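Long-range contact in malonyl coenzyme A-acyl carrier protein transacylase (Helicobacter pylori, PDB 2H1Y), which probably transfers the malonyl group from malonyl-CoA to holo acyl carrier protein, supplying malonyl-ACP: residues A[15-20]-A[279-284]. Numbering follows the deposited sequence.
Sequences YALLFP and IFFELG
Ala16 and Leu18 pair through their backbones with Ile279, Phe281 and Leu283, and are the residues of strand 15-19 that make all four hydrogen bonds to strand 279-283, a clear example of how two parallel neighbours divide their hydrogen bonds. Each uses both its N-H and its C=O. Ala16 N donates to Ile279 O (3.1 Å) and Ala16 O accepts from Phe281 N; Leu18 N then reaches Phe281 O at 2.7 Å, and Leu18 O takes Leu283 N. The bonds are fairly straight, the last being the most bent. Each accepting oxygen also receives a longer CA-H···O contact, as Ala16 O does from Phe280 CA. The second strand crosses the first at -29°, a marked twist.

Apolar packing covers both faces of the pair. On the face of Tyr15, Leu17 and Phe281, the Tyr15 ring is swung between its own backbone N and carbonyl carbon (chi1 55°), which lays one face over Phe281 CE1, 3.5 Å from Tyr15 CD1. The two ring planes are inclined at 37°. Leu17 CD1 comes in the plane of the Tyr15 ring at its edge, and Leu283 CD1 touches both Leu17 CG and, at 3.6 Å, Phe19 CZ. On the other face, Leu18 crosses Phe280 at a slant: Leu18 CD1 meets Phe280 CB at 3.6 Å and Leu18 CD2 lies against Phe280 CD2, and the methyl of Ala16 lies beside the same ring.

Polar ends turn to outside partners. Glu282, its chain extended, passes Pro20 and accepts from the backbone N-H groups of Leu289 and Lys290; Tyr15 OH bonds Lys96 N.

Strands 99-102 and 301-304 flank the pair, and helix 307-320 packs on the Tyr15 and Phe281 face. This buried, twisted parallel pairing is characteristic of the central sheet in the α/β acyltransferase fold of the FabD family.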
loop_
_atom_site.group_PDB
_atom_site.type_symbol
_atom_site.label_atom_id
_atom_site.label_comp_id
_atom_site.label_asym_id
_atom_site.label_seq_id
_atom_site.Cartn_x
_atom_site.Cartn_y
_atom_site.Cartn_z
ATOM N N TYR A 15 -3.355 2.529 19.299
ATOM C CA TYR A 15 -2.579 2.391 18.078
ATOM C C TYR A 15 -3.383 2.264 16.785
ATOM O O TYR A 15 -4.534 1.801 16.780
ATOM C CB TYR A 15 -1.588 1.234 18.228
ATOM C CG TYR A 15 -2.221 -0.066 18.618
ATOM C CD1 TYR A 15 -2.607 -0.990 17.646
ATOM C CD2 TYR A 15 -2.429 -0.388 19.958
ATOM C CE1 TYR A 15 -3.196 -2.208 17.995
ATOM C CE2 TYR A 15 -3.028 -1.611 20.326
ATOM C CZ TYR A 15 -3.410 -2.522 19.340
ATOM O OH TYR A 15 -4.003 -3.738 19.685
ATOM N N ALA A 16 -2.747 2.705 15.703
ATOM C CA ALA A 16 -3.216 2.454 14.342
ATOM C C ALA A 16 -2.242 1.556 13.549
ATOM O O ALA A 16 -1.048 1.461 13.865
ATOM C CB ALA A 16 -3.467 3.762 13.613
ATOM N N LEU A 17 -2.772 0.898 12.525
ATOM C CA LEU A 17 -1.985 0.004 11.680
ATOM C C LEU A 17 -1.737 0.677 10.339
ATOM O O LEU A 17 -2.628 1.338 9.801
ATOM C CB LEU A 17 -2.724 -1.323 11.474
ATOM C CG LEU A 17 -2.642 -2.477 12.479
ATOM C CD1 LEU A 17 -2.501 -2.047 13.917
ATOM C CD2 LEU A 17 -3.848 -3.379 12.341
ATOM N N LEU A 18 -0.526 0.522 9.807
ATOM C CA LEU A 18 -0.205 1.070 8.503
ATOM C C LEU A 18 0.241 -0.045 7.574
ATOM O O LEU A 18 1.106 -0.855 7.940
ATOM C CB LEU A 18 0.880 2.140 8.624
ATOM C CG LEU A 18 0.641 3.354 9.512
ATOM C CD1 LEU A 18 1.928 4.136 9.664
ATOM C CD2 LEU A 18 -0.413 4.241 8.917
ATOM N N PHE A 19 -0.335 -0.063 6.375
ATOM C CA PHE A 19 -0.059 -1.075 5.372
ATOM C C PHE A 19 0.580 -0.458 4.102
ATOM O O PHE A 19 -0.066 0.327 3.359
ATOM C CB PHE A 19 -1.338 -1.860 5.038
ATOM C CG PHE A 19 -1.804 -2.748 6.150
ATOM C CD1 PHE A 19 -2.679 -2.274 7.115
ATOM C CD2 PHE A 19 -1.326 -4.064 6.263
ATOM C CE1 PHE A 19 -3.089 -3.090 8.171
ATOM C CE2 PHE A 19 -1.733 -4.893 7.299
ATOM C CZ PHE A 19 -2.625 -4.404 8.268
ATOM N N PRO A 20 1.851 -0.833 3.825
ATOM C CA PRO A 20 2.566 -0.206 2.734
ATOM C C PRO A 20 2.147 -0.791 1.403
ATOM O O PRO A 20 1.564 -1.874 1.368
ATOM C CB PRO A 20 4.033 -0.540 3.039
ATOM C CG PRO A 20 4.024 -1.749 3.872
ATOM C CD PRO A 20 2.657 -1.867 4.496
ATOM N N ILE A 279 0.416 6.098 18.501
ATOM C CA ILE A 279 1.485 5.356 17.846
ATOM C C ILE A 279 0.967 4.567 16.652
ATOM O O ILE A 279 -0.217 4.233 16.594
ATOM C CB ILE A 279 2.187 4.405 18.866
ATOM C CG1 ILE A 279 3.506 3.877 18.306
ATOM C CG2 ILE A 279 1.228 3.283 19.360
ATOM C CD1 ILE A 279 4.492 3.487 19.399
ATOM N N PHE A 280 1.863 4.277 15.715
ATOM C CA PHE A 280 1.515 3.588 14.490
ATOM C C PHE A 280 2.343 2.323 14.388
ATOM O O PHE A 280 3.510 2.326 14.777
ATOM C CB PHE A 280 1.837 4.472 13.281
ATOM C CG PHE A 280 0.897 5.633 13.093
ATOM C CD1 PHE A 280 1.194 6.882 13.633
ATOM C CD2 PHE A 280 -0.285 5.485 12.352
ATOM C CE1 PHE A 280 0.313 7.976 13.453
ATOM C CE2 PHE A 280 -1.165 6.564 12.164
ATOM C CZ PHE A 280 -0.863 7.812 12.714
ATOM N N PHE A 281 1.754 1.243 13.864
ATOM C CA PHE A 281 2.544 0.056 13.504
ATOM C C PHE A 281 2.564 -0.128 11.985
ATOM O O PHE A 281 1.525 -0.353 11.369
ATOM C CB PHE A 281 2.038 -1.233 14.185
ATOM C CG PHE A 281 2.001 -1.183 15.681
ATOM C CD1 PHE A 281 0.927 -1.718 16.365
ATOM C CD2 PHE A 281 3.024 -0.609 16.413
ATOM C CE1 PHE A 281 0.867 -1.694 17.751
ATOM C CE2 PHE A 281 2.985 -0.577 17.809
ATOM C CZ PHE A 281 1.902 -1.126 18.478
ATOM N N GLU A 282 3.729 -0.022 11.367
ATOM C CA GLU A 282 3.811 -0.335 9.945
ATOM C C GLU A 282 3.956 -1.846 9.828
ATOM O O GLU A 282 5.021 -2.380 10.158
ATOM C CB GLU A 282 4.980 0.379 9.254
ATOM C CG GLU A 282 4.905 0.301 7.735
ATOM C CD GLU A 282 5.841 1.249 7.000
ATOM O OE1 GLU A 282 5.765 1.299 5.759
ATOM O OE2 GLU A 282 6.652 1.949 7.638
ATOM N N LEU A 283 2.895 -2.528 9.368
ATOM C CA LEU A 283 2.918 -3.990 9.215
ATOM C C LEU A 283 3.359 -4.421 7.839
ATOM O O LEU A 283 2.700 -4.123 6.843
ATOM C CB LEU A 283 1.566 -4.620 9.526
ATOM C CG LEU A 283 1.001 -4.298 10.896
ATOM C CD1 LEU A 283 -0.323 -4.992 11.037
ATOM C CD2 LEU A 283 1.965 -4.712 11.980
ATOM N N GLY A 284 4.474 -5.141 7.786
ATOM C CA GLY A 284 5.007 -5.592 6.517
ATOM C C GLY A 284 6.419 -5.115 6.302
ATOM O O GLY A 284 7.065 -4.608 7.223
#